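Local structure of SusD-like carbohydrate binding protein BF1063 (Bacteroides fragilis NCTC 9343, 3I4G) at residues N230-Y241 with L381-L391; H51-L59 with R67-S77. The protein probably binds carbohydrate at the cell surface as an outer-membrane lipoprotein of the SusD family, helping to capture glycans for uptake. One frame throughout, in Å; residues are numbered along the deposited sequence.

Interaction 1. Residues N230-Y241 with L381-L391; sequences NAINANYQELFY and LTPVIRYAEVL
Tyr-387 lays one ring face against Asn-230 while, further along, Arg-386 crosses Phe-240 at about a right angle: the loop 230-241, which follows helix 214-227, closes over the junction where strand 380-386 passes into helix 387-400 in this SusD-family fold. Arg-386 holds the N-cap position of that helix. Its CB points toward the loop, CG is anti to the carbonyl carbon (chi1 -61°), and the chain then bends at chi3. CD lies 3.9 Å from Phe-240 CE1, and NE comes within 3.6 Å of Phe-240 CZ. The phenyl and guanidinium planes stand nearly perpendicular, 89° apart, with Phe-240 CZ over one guanidinium face and NH2 at the edge of the phenyl ring. NH1 meets Leu-239 CD1 at 3.6 Å, while NH2 approaches Tyr-236 CE1. The charge itself is met outside the two segments: NH1 forms salt bridges with Glu-250 and Glu-447, and NH2 with Glu-451, so the buried guanidinium lies between aromatic and aliphatic side chains and carboxylates. Earlier on the strand, Pro-383 CD packs on Phe-240 CD1. No direct hydrogen bond joins the segments; a water that accepts from Leu-381 N lies 2.8 Å from Phe-240 O and probably donates to it. On the first turns of the helix, Ile-232 CD1 reaches Ala-388 CB, and Ile-232 CG1 rests on Leu-391 CD1 at 3.8 Å. Tyr-387, its CB pointing toward the loop and CG anti to the backbone N (chi1 -167°), receives Asn-230 CB in a CH-pi contact, 3.8 Å from the ring centroid; Leu-391 CG lies over the opposite face, toward its rim.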
loop_
_atom_site.group_PDB
_atom_site.type_symbol
_atom_site.label_atom_id
_atom_site.label_comp_id
_atom_site.label_asym_id
_atom_site.label_seq_id
_atom_site.Cartn_x
_atom_site.Cartn_y
_atom_site.Cartn_z
ATOM N N ASN A 230 18.161 -6.039 -9.108
ATOM C CA ASN A 230 17.480 -4.854 -8.641
ATOM C C ASN A 230 18.410 -3.877 -7.936
ATOM O O ASN A 230 19.463 -4.226 -7.421
ATOM C CB ASN A 230 16.348 -5.306 -7.735
ATOM C CG ASN A 230 15.343 -6.164 -8.473
ATOM O OD1 ASN A 230 15.279 -7.390 -8.279
ATOM N ND2 ASN A 230 14.588 -5.545 -9.358
ATOM N N ALA A 231 17.970 -2.625 -7.931
ATOM C CA ALA A 231 18.768 -1.543 -7.368
ATOM C C ALA A 231 17.879 -0.384 -7.049
ATOM O O ALA A 231 16.835 -0.221 -7.638
ATOM C CB ALA A 231 19.829 -1.093 -8.371
ATOM N N ILE A 232 18.341 0.438 -6.121
ATOM C CA ILE A 232 17.658 1.679 -5.745
ATOM C C ILE A 232 17.771 2.705 -6.859
ATOM O O ILE A 232 18.871 3.010 -7.332
ATOM C CB ILE A 232 18.243 2.199 -4.419
ATOM C CG1 ILE A 232 17.910 1.237 -3.279
ATOM C CG2 ILE A 232 17.730 3.611 -4.102
ATOM C CD1 ILE A 232 16.393 1.023 -2.997
ATOM N N ASN A 233 16.639 3.243 -7.309
ATOM C CA ASN A 233 16.595 4.235 -8.357
ATOM C C ASN A 233 17.056 5.610 -7.861
ATOM O O ASN A 233 16.699 6.003 -6.763
ATOM C CB ASN A 233 15.175 4.378 -8.879
ATOM C CG ASN A 233 15.094 5.071 -10.195
ATOM O OD1 ASN A 233 15.760 4.692 -11.161
ATOM N ND2 ASN A 233 14.181 6.046 -10.292
ATOM N N ALA A 234 17.785 6.382 -8.666
ATOM C CA ALA A 234 18.246 7.691 -8.178
ATOM C C ALA A 234 17.096 8.617 -7.805
ATOM O O ALA A 234 17.165 9.336 -6.811
ATOM C CB ALA A 234 19.138 8.361 -9.219
ATOM N N ASN A 235 16.034 8.575 -8.608
ATOM C CA ASN A 235 14.897 9.457 -8.429
ATOM C C ASN A 235 13.703 8.794 -7.734
ATOM O O ASN A 235 13.152 7.824 -8.244
ATOM C CB ASN A 235 14.475 10.058 -9.778
ATOM C CG ASN A 235 13.549 11.238 -9.589
ATOM O OD1 ASN A 235 12.377 11.108 -9.288
ATOM N ND2 ASN A 235 14.113 12.439 -9.703
ATOM N N TYR A 236 13.316 9.331 -6.587
ATOM C CA TYR A 236 12.215 8.793 -5.790
ATOM C C TYR A 236 10.872 9.041 -6.458
ATOM O O TYR A 236 10.083 8.117 -6.601
ATOM C CB TYR A 236 12.218 9.447 -4.410
ATOM C CG TYR A 236 11.213 8.956 -3.385
ATOM C CD1 TYR A 236 11.502 7.902 -2.573
ATOM C CD2 TYR A 236 10.028 9.650 -3.170
ATOM C CE1 TYR A 236 10.635 7.496 -1.587
ATOM C CE2 TYR A 236 9.136 9.276 -2.189
ATOM C CZ TYR A 236 9.445 8.186 -1.398
ATOM O OH TYR A 236 8.559 7.801 -0.405
ATOM N N GLN A 237 10.607 10.280 -6.853
ATOM C CA GLN A 237 9.301 10.630 -7.448
ATOM C C GLN A 237 8.950 9.792 -8.664
ATOM O O GLN A 237 7.794 9.388 -8.853
ATOM C CB GLN A 237 9.245 12.109 -7.831
ATOM C CG GLN A 237 9.295 13.061 -6.662
ATOM C CD GLN A 237 9.147 14.474 -7.110
ATOM O OE1 GLN A 237 10.128 15.092 -7.566
ATOM N NE2 GLN A 237 7.961 15.041 -6.928
ATOM N N GLU A 238 9.960 9.519 -9.482
ATOM C CA GLU A 238 9.777 8.818 -10.744
ATOM C C GLU A 238 9.443 7.361 -10.594
ATOM O O GLU A 238 8.985 6.748 -11.553
ATOM C CB GLU A 238 11.028 9.018 -11.657
ATOM C CG GLU A 238 11.015 10.430 -12.260
ATOM C CD GLU A 238 12.249 10.779 -13.059
ATOM O OE1 GLU A 238 13.155 9.958 -13.179
ATOM O OE2 GLU A 238 12.288 11.924 -13.592
ATOM N N LEU A 239 9.602 6.806 -9.405
ATOM C CA LEU A 239 9.116 5.454 -9.126
ATOM C C LEU A 239 7.619 5.329 -9.280
ATOM O O LEU A 239 7.136 4.225 -9.511
ATOM C CB LEU A 239 9.459 5.057 -7.692
ATOM C CG LEU A 239 10.936 4.913 -7.357
ATOM C CD1 LEU A 239 11.096 4.785 -5.841
ATOM C CD2 LEU A 239 11.556 3.733 -8.119
ATOM N N PHE A 240 6.905 6.447 -9.177
ATOM C CA PHE A 240 5.449 6.432 -9.077
ATOM C C PHE A 240 4.778 7.078 -10.236
ATOM O O PHE A 240 3.577 7.381 -10.162
ATOM C CB PHE A 240 5.043 7.098 -7.751
ATOM C CG PHE A 240 5.853 6.588 -6.573
ATOM C CD1 PHE A 240 5.566 5.379 -5.995
ATOM C CD2 PHE A 240 6.884 7.327 -6.051
ATOM C CE1 PHE A 240 6.299 4.893 -4.963
ATOM C CE2 PHE A 240 7.630 6.854 -4.967
ATOM C CZ PHE A 240 7.337 5.623 -4.427
ATOM N N TYR A 241 5.505 7.272 -11.339
ATOM C CA TYR A 241 4.989 7.963 -12.522
ATOM C C TYR A 241 4.860 7.005 -13.699
ATOM O O TYR A 241 5.697 6.115 -13.846
ATOM C CB TYR A 241 5.906 9.100 -12.948
ATOM C CG TYR A 241 6.106 10.251 -12.021
ATOM C CD1 TYR A 241 5.246 10.557 -10.971
ATOM C CD2 TYR A 241 7.159 11.109 -12.267
ATOM C CE1 TYR A 241 5.467 11.681 -10.162
ATOM C CE2 TYR A 241 7.373 12.213 -11.510
ATOM C CZ TYR A 241 6.514 12.499 -10.465
ATOM O OH TYR A 241 6.753 13.645 -9.715
ATOM N N LEU A 381 1.031 4.367 -12.754
ATOM C CA LEU A 381 1.904 3.268 -12.369
ATOM C C LEU A 381 1.984 3.250 -10.854
ATOM O O LEU A 381 2.499 4.213 -10.241
ATOM C CB LEU A 381 3.258 3.437 -13.033
ATOM C CG LEU A 381 4.308 2.339 -12.964
ATOM C CD1 LEU A 381 4.822 2.126 -11.531
ATOM C CD2 LEU A 381 3.750 1.053 -13.531
ATOM N N THR A 382 1.480 2.177 -10.247
ATOM C CA THR A 382 1.469 2.060 -8.780
ATOM C C THR A 382 2.255 0.830 -8.358
ATOM O O THR A 382 1.776 -0.320 -8.507
ATOM C CB THR A 382 0.048 2.021 -8.230
ATOM O OG1 THR A 382 -0.620 0.862 -8.726
ATOM C CG2 THR A 382 -0.716 3.266 -8.657
ATOM N N PRO A 383 3.477 1.021 -7.839
ATOM C CA PRO A 383 4.234 -0.128 -7.358
ATOM C C PRO A 383 3.573 -0.882 -6.215
ATOM O O PRO A 383 2.923 -0.268 -5.349
ATOM C CB PRO A 383 5.535 0.511 -6.866
ATOM C CG PRO A 383 5.658 1.758 -7.718
ATOM C CD PRO A 383 4.281 2.263 -7.769
ATOM N N VAL A 384 3.753 -2.206 -6.241
ATOM C CA VAL A 384 3.290 -3.107 -5.201
ATOM C C VAL A 384 4.480 -3.575 -4.370
ATOM O O VAL A 384 4.417 -3.634 -3.142
ATOM C CB VAL A 384 2.528 -4.282 -5.828
ATOM C CG1 VAL A 384 2.091 -5.233 -4.746
ATOM C CG2 VAL A 384 1.298 -3.783 -6.590
ATOM N N ILE A 385 5.585 -3.927 -5.019
ATOM C CA ILE A 385 6.822 -4.315 -4.357
ATOM C C ILE A 385 7.964 -3.506 -4.950
ATOM O O ILE A 385 8.247 -3.585 -6.149
ATOM C CB ILE A 385 7.168 -5.811 -4.536
ATOM C CG1 ILE A 385 6.059 -6.734 -4.004
ATOM C CG2 ILE A 385 8.526 -6.155 -3.888
ATOM C CD1 ILE A 385 5.795 -6.696 -2.486
ATOM N N ARG A 386 8.607 -2.723 -4.099
ATOM C CA ARG A 386 9.802 -1.949 -4.441
ATOM C C ARG A 386 11.022 -2.548 -3.756
ATOM O O ARG A 386 10.967 -3.039 -2.621
ATOM C CB ARG A 386 9.646 -0.468 -4.043
ATOM C CG ARG A 386 8.518 0.214 -4.719
ATOM C CD ARG A 386 8.571 1.729 -4.680
ATOM N NE ARG A 386 8.382 2.391 -3.388
ATOM C CZ ARG A 386 9.342 2.962 -2.648
ATOM N NH1 ARG A 386 10.650 2.810 -2.896
ATOM N NH2 ARG A 386 8.985 3.662 -1.586
ATOM N N TYR A 387 12.160 -2.425 -4.441
ATOM C CA TYR A 387 13.415 -2.923 -3.842
ATOM C C TYR A 387 13.720 -2.225 -2.503
ATOM O O TYR A 387 14.316 -2.814 -1.631
ATOM C CB TYR A 387 14.579 -2.776 -4.816
ATOM C CG TYR A 387 15.859 -3.518 -4.459
ATOM C CD1 TYR A 387 15.847 -4.872 -4.225
ATOM C CD2 TYR A 387 17.075 -2.846 -4.404
ATOM C CE1 TYR A 387 17.016 -5.548 -3.955
ATOM C CE2 TYR A 387 18.237 -3.514 -4.128
ATOM C CZ TYR A 387 18.196 -4.850 -3.911
ATOM O OH TYR A 387 19.379 -5.550 -3.669
ATOM N N ALA A 388 13.318 -0.958 -2.318
ATOM C CA ALA A 388 13.544 -0.355 -1.015
ATOM C C ALA A 388 12.848 -1.121 0.099
ATOM O O ALA A 388 13.384 -1.228 1.203
ATOM C CB ALA A 388 13.049 1.054 -0.994
ATOM N N GLU A 389 11.655 -1.664 -0.157
ATOM C CA GLU A 389 10.982 -2.463 0.867
ATOM C C GLU A 389 11.761 -3.757 1.104
ATOM O O GLU A 389 11.858 -4.241 2.235
ATOM C CB GLU A 389 9.547 -2.795 0.467
ATOM C CG GLU A 389 8.873 -3.634 1.564
ATOM C CD GLU A 389 7.511 -4.192 1.221
ATOM O OE1 GLU A 389 6.874 -3.707 0.268
ATOM O OE2 GLU A 389 7.070 -5.140 1.930
ATOM N N VAL A 390 12.291 -4.367 0.050
ATOM C CA VAL A 390 13.099 -5.570 0.199
ATOM C C VAL A 390 14.304 -5.332 1.102
ATOM O O VAL A 390 14.585 -6.149 1.985
ATOM C CB VAL A 390 13.559 -6.088 -1.197
ATOM C CG1 VAL A 390 14.569 -7.220 -1.089
ATOM C CG2 VAL A 390 12.337 -6.518 -2.033
ATOM N N LEU A 391 15.012 -4.227 0.877
ATOM C CA LEU A 391 16.188 -3.912 1.691
ATOM C C LEU A 391 15.812 -3.653 3.135
ATOM O O LEU A 391 16.450 -4.174 4.058
ATOM C CB LEU A 391 16.928 -2.698 1.124
ATOM C CG LEU A 391 17.527 -2.839 -0.258
ATOM C CD1 LEU A 391 18.233 -1.539 -0.688
ATOM C CD2 LEU A 391 18.512 -4.016 -0.318
HETATM O O HOH W 1 19.243 -7.108 -6.550
HETATM O O HOH W 2 1.006 6.850 -11.061
#

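Interaction 2. Residues H51-L59 with R67-S77; sequences HGMIMMEHL and RGENNPFFKIS
His-51 to Leu-59 runs from a weakly bonded helical turn of wider pi type into a 3-10 segment, and Arg-67 to Ser-77 passes through a type I turn at Gly-68 to Asn-71 into a short helix; the backbones come nearest at Leu-59 and Ser-77, their CA atoms 5.7 Å apart. Asn-71 caps that helix, its OD1 accepting from Phe-73 N. CB of Phe-73 points toward 51-59, and the ring is sandwiched there. On one face His-51 makes a T-shaped (edge-to-face) pair, centroids 4.5 Å apart and planes at 76°, with CE1 over the ring centre. Leu-59 CD2 covers the opposite face in a CH-pi contact, 4.1 Å from the centroid. Arg-67 NH2 donates to His-51 NE2 at 3.0 Å, nearly in its own guanidinium plane but tilted 32° from the imidazole plane, and also forms a salt bridge with Asp-65, which takes a hydrogen bond from His-58 ND1 as well. Ser-77 OG donates to Leu-59 O at 2.7 Å. Tyr-91 of helix 86-109 touches Phe-73 and Met-56, Tyr-455 of helix 454-461 packs on Ile-76 and Ser-77, and strand 380-386 lies beside helix 50-54.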
loop_
_atom_site.group_PDB
_atom_site.type_symbol
_atom_site.label_atom_id
_atom_site.label_comp_id
_atom_site.label_asym_id
_atom_site.label_seq_id
_atom_site.Cartn_x
_atom_site.Cartn_y
_atom_site.Cartn_z
ATOM N N HIS A 51 -8.101 2.113 -4.706
ATOM C CA HIS A 51 -8.856 2.138 -3.460
ATOM C C HIS A 51 -8.506 0.933 -2.590
ATOM O O HIS A 51 -8.527 1.025 -1.347
ATOM C CB HIS A 51 -10.361 2.204 -3.732
ATOM C CG HIS A 51 -11.206 2.646 -2.569
ATOM N ND1 HIS A 51 -11.049 2.202 -1.276
ATOM C CD2 HIS A 51 -12.283 3.449 -2.558
ATOM C CE1 HIS A 51 -11.986 2.747 -0.510
ATOM N NE2 HIS A 51 -12.754 3.511 -1.269
ATOM N N GLY A 52 -8.139 -0.193 -3.175
ATOM C CA GLY A 52 -7.801 -1.349 -2.386
ATOM C C GLY A 52 -6.451 -1.311 -1.724
ATOM O O GLY A 52 -6.281 -1.890 -0.644
HETATM N N MSE A 53 -5.505 -0.618 -2.361
HETATM C CA MSE A 53 -4.144 -0.531 -1.883
HETATM C C MSE A 53 -3.809 0.851 -1.324
HETATM O O MSE A 53 -3.763 1.037 -0.117
HETATM C CB MSE A 53 -3.179 -0.916 -3.020
HETATM C CG MSE A 53 -1.662 -0.896 -2.640
HETATM SE SE MSE A 53 -0.544 -1.679 -3.952
HETATM C CE MSE A 53 -0.702 -0.220 -5.264
ATOM N N ILE A 54 -3.634 1.846 -2.179
ATOM C CA ILE A 54 -3.213 3.195 -1.747
ATOM C C ILE A 54 -4.123 3.748 -0.691
ATOM O O ILE A 54 -3.662 4.230 0.360
ATOM C CB ILE A 54 -3.120 4.129 -2.966
ATOM C CG1 ILE A 54 -1.985 3.685 -3.877
ATOM C CG2 ILE A 54 -2.910 5.596 -2.545
ATOM C CD1 ILE A 54 -2.108 4.249 -5.319
HETATM N N MSE A 55 -5.432 3.622 -0.898
HETATM C CA MSE A 55 -6.342 4.208 0.072
HETATM C C MSE A 55 -6.459 3.441 1.364
HETATM O O MSE A 55 -7.062 3.987 2.299
HETATM C CB MSE A 55 -7.707 4.440 -0.554
HETATM C CG MSE A 55 -7.645 5.449 -1.691
HETATM SE SE MSE A 55 -9.373 5.839 -2.460
HETATM C CE MSE A 55 -8.897 7.327 -3.491
HETATM N N MSE A 56 -5.846 2.266 1.497
HETATM C CA MSE A 56 -5.733 1.673 2.814
HETATM C C MSE A 56 -4.947 2.592 3.732
HETATM O O MSE A 56 -5.006 2.428 4.943
HETATM C CB MSE A 56 -5.060 0.294 2.814
HETATM C CG MSE A 56 -5.908 -0.778 2.282
HETATM SE SE MSE A 56 -5.237 -2.536 2.784
HETATM C CE MSE A 56 -6.655 -3.184 3.945
ATOM N N GLU A 57 -4.199 3.558 3.204
ATOM C CA GLU A 57 -3.513 4.485 4.092
ATOM C C GLU A 57 -4.517 5.259 4.948
ATOM O O GLU A 57 -4.170 5.725 6.037
ATOM C CB GLU A 57 -2.619 5.456 3.300
ATOM C CG GLU A 57 -1.317 5.744 3.963
ATOM C CD GLU A 57 -0.266 4.687 3.775
ATOM O OE1 GLU A 57 -0.558 3.536 3.427
ATOM O OE2 GLU A 57 0.878 4.989 4.050
ATOM N N HIS A 58 -5.740 5.398 4.471
ATOM C CA HIS A 58 -6.809 6.030 5.252
ATOM C C HIS A 58 -7.178 5.305 6.527
ATOM O O HIS A 58 -7.843 5.889 7.399
ATOM C CB HIS A 58 -8.110 6.174 4.428
ATOM C CG HIS A 58 -7.949 6.934 3.162
ATOM N ND1 HIS A 58 -8.969 7.064 2.245
ATOM C CD2 HIS A 58 -6.861 7.527 2.616
ATOM C CE1 HIS A 58 -8.525 7.769 1.211
ATOM N NE2 HIS A 58 -7.246 8.043 1.400
ATOM N N LEU A 59 -6.769 4.044 6.638
ATOM C CA LEU A 59 -7.027 3.227 7.803
ATOM C C LEU A 59 -5.897 3.300 8.803
ATOM O O LEU A 59 -5.951 2.643 9.841
ATOM C CB LEU A 59 -7.174 1.768 7.351
ATOM C CG LEU A 59 -8.189 1.509 6.243
ATOM C CD1 LEU A 59 -8.286 -0.015 5.960
ATOM C CD2 LEU A 59 -9.578 2.112 6.542
ATOM N N ARG A 67 -14.254 11.225 3.140
ATOM C CA ARG A 67 -15.665 10.893 3.409
ATOM C C ARG A 67 -15.963 10.895 4.913
ATOM O O ARG A 67 -17.136 10.949 5.295
ATOM C CB ARG A 67 -16.070 9.565 2.765
ATOM C CG ARG A 67 -15.970 9.643 1.243
ATOM C CD ARG A 67 -16.060 8.338 0.515
ATOM N NE ARG A 67 -14.926 7.494 0.840
ATOM C CZ ARG A 67 -14.637 6.349 0.258
ATOM N NH1 ARG A 67 -15.432 5.838 -0.675
ATOM N NH2 ARG A 67 -13.554 5.694 0.625
ATOM N N GLY A 68 -14.931 10.842 5.756
ATOM C CA GLY A 68 -15.127 11.046 7.168
ATOM C C GLY A 68 -15.336 9.846 8.056
ATOM O O GLY A 68 -15.321 8.684 7.625
ATOM N N GLU A 69 -15.565 10.157 9.328
ATOM C CA GLU A 69 -15.610 9.160 10.381
ATOM C C GLU A 69 -16.785 8.222 10.282
ATOM O O GLU A 69 -16.705 7.123 10.847
ATOM C CB GLU A 69 -15.623 9.856 11.752
ATOM C CG GLU A 69 -14.314 10.608 12.071
ATOM C CD GLU A 69 -14.523 11.658 13.097
ATOM O OE1 GLU A 69 -15.212 12.662 12.792
ATOM O OE2 GLU A 69 -13.953 11.518 14.193
ATOM N N ASN A 70 -17.862 8.617 9.611
ATOM C CA ASN A 70 -19.013 7.733 9.446
ATOM C C ASN A 70 -18.918 6.881 8.182
ATOM O O ASN A 70 -19.740 5.985 7.957
ATOM C CB ASN A 70 -20.302 8.552 9.449
ATOM C CG ASN A 70 -20.575 9.202 10.793
ATOM O OD1 ASN A 70 -20.827 10.401 10.871
ATOM N ND2 ASN A 70 -20.505 8.417 11.854
ATOM N N ASN A 71 -17.884 7.080 7.388
ATOM C CA ASN A 71 -17.755 6.310 6.169
ATOM C C ASN A 71 -17.345 4.878 6.538
ATOM O O ASN A 71 -16.424 4.685 7.301
ATOM C CB ASN A 71 -16.730 6.897 5.225
ATOM C CG ASN A 71 -16.640 6.083 3.967
ATOM O OD1 ASN A 71 -15.812 5.202 3.884
ATOM N ND2 ASN A 71 -17.559 6.302 3.048
ATOM N N PRO A 72 -18.005 3.844 5.998
ATOM C CA PRO A 72 -17.675 2.471 6.445
ATOM C C PRO A 72 -16.265 2.018 6.119
ATOM O O PRO A 72 -15.742 1.129 6.801
ATOM C CB PRO A 72 -18.758 1.617 5.740
ATOM C CG PRO A 72 -19.911 2.578 5.554
ATOM C CD PRO A 72 -19.215 3.885 5.169
ATOM N N PHE A 73 -15.592 2.614 5.129
ATOM C CA PHE A 73 -14.207 2.225 4.882
ATOM C C PHE A 73 -13.345 2.638 6.055
ATOM O O PHE A 73 -12.604 1.849 6.606
ATOM C CB PHE A 73 -13.697 2.864 3.587
ATOM C CG PHE A 73 -12.316 2.436 3.167
ATOM C CD1 PHE A 73 -12.025 1.115 2.858
ATOM C CD2 PHE A 73 -11.314 3.387 3.004
ATOM C CE1 PHE A 73 -10.766 0.757 2.414
ATOM C CE2 PHE A 73 -10.086 3.036 2.558
ATOM C CZ PHE A 73 -9.808 1.740 2.245
ATOM N N PHE A 74 -13.474 3.888 6.471
ATOM C CA PHE A 74 -12.762 4.386 7.648
ATOM C C PHE A 74 -13.086 3.571 8.897
ATOM O O PHE A 74 -12.217 3.334 9.760
ATOM C CB PHE A 74 -13.102 5.877 7.838
ATOM C CG PHE A 74 -12.463 6.492 9.038
ATOM C CD1 PHE A 74 -11.160 7.007 8.977
ATOM C CD2 PHE A 74 -13.146 6.574 10.228
ATOM C CE1 PHE A 74 -10.573 7.596 10.106
ATOM C CE2 PHE A 74 -12.568 7.195 11.318
ATOM C CZ PHE A 74 -11.295 7.701 11.241
ATOM N N LYS A 75 -14.308 3.065 8.985
ATOM C CA LYS A 75 -14.717 2.291 10.136
ATOM C C LYS A 75 -13.970 0.961 10.265
ATOM O O LYS A 75 -14.006 0.377 11.335
ATOM C CB LYS A 75 -16.220 2.040 10.128
ATOM C CG LYS A 75 -17.024 3.268 10.371
ATOM C CD LYS A 75 -18.500 2.877 10.480
ATOM C CE LYS A 75 -19.391 4.062 10.664
ATOM N NZ LYS A 75 -20.819 3.667 10.880
ATOM N N ILE A 76 -13.297 0.482 9.225
ATOM C CA ILE A 76 -12.552 -0.769 9.314
ATOM C C ILE A 76 -11.589 -0.731 10.481
ATOM O O ILE A 76 -11.441 -1.752 11.178
ATOM C CB ILE A 76 -11.804 -1.048 8.000
ATOM C CG1 ILE A 76 -12.836 -1.479 6.947
ATOM C CG2 ILE A 76 -10.757 -2.137 8.213
ATOM C CD1 ILE A 76 -12.299 -1.590 5.550
ATOM N N SER A 77 -10.909 0.397 10.727
ATOM C CA SER A 77 -9.936 0.458 11.822
ATOM C C SER A 77 -10.200 1.546 12.849
ATOM O O SER A 77 -9.312 1.841 13.659
ATOM C CB SER A 77 -8.531 0.621 11.255
ATOM O OG SER A 77 -8.418 1.831 10.577
#

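How the interactions relate
From the N terminus, interaction 2 comes first: 51-59 meets 67-77 across seven intervening residues that include strand 63-65, closing a short local loop. Interaction 1 opens only at 230 and closes at 381-391, bridging 139 residues, so the two lie in series and neither nests nor crosses. Interactions 1 and 2 are about 25 Å apart, centre to centre, on opposite sides of the chain's centre. Even so, their segments touch: selenomethionine Met-53 sets CE against Pro-383 O and Thr-382 OG1 and SE against Val-384 CG2, and Ile-54 CD1 lies 3.7 Å from Thr-382 CG2. Strand 380-386 thus joins helix 50-54 to the loop after helix 214-227.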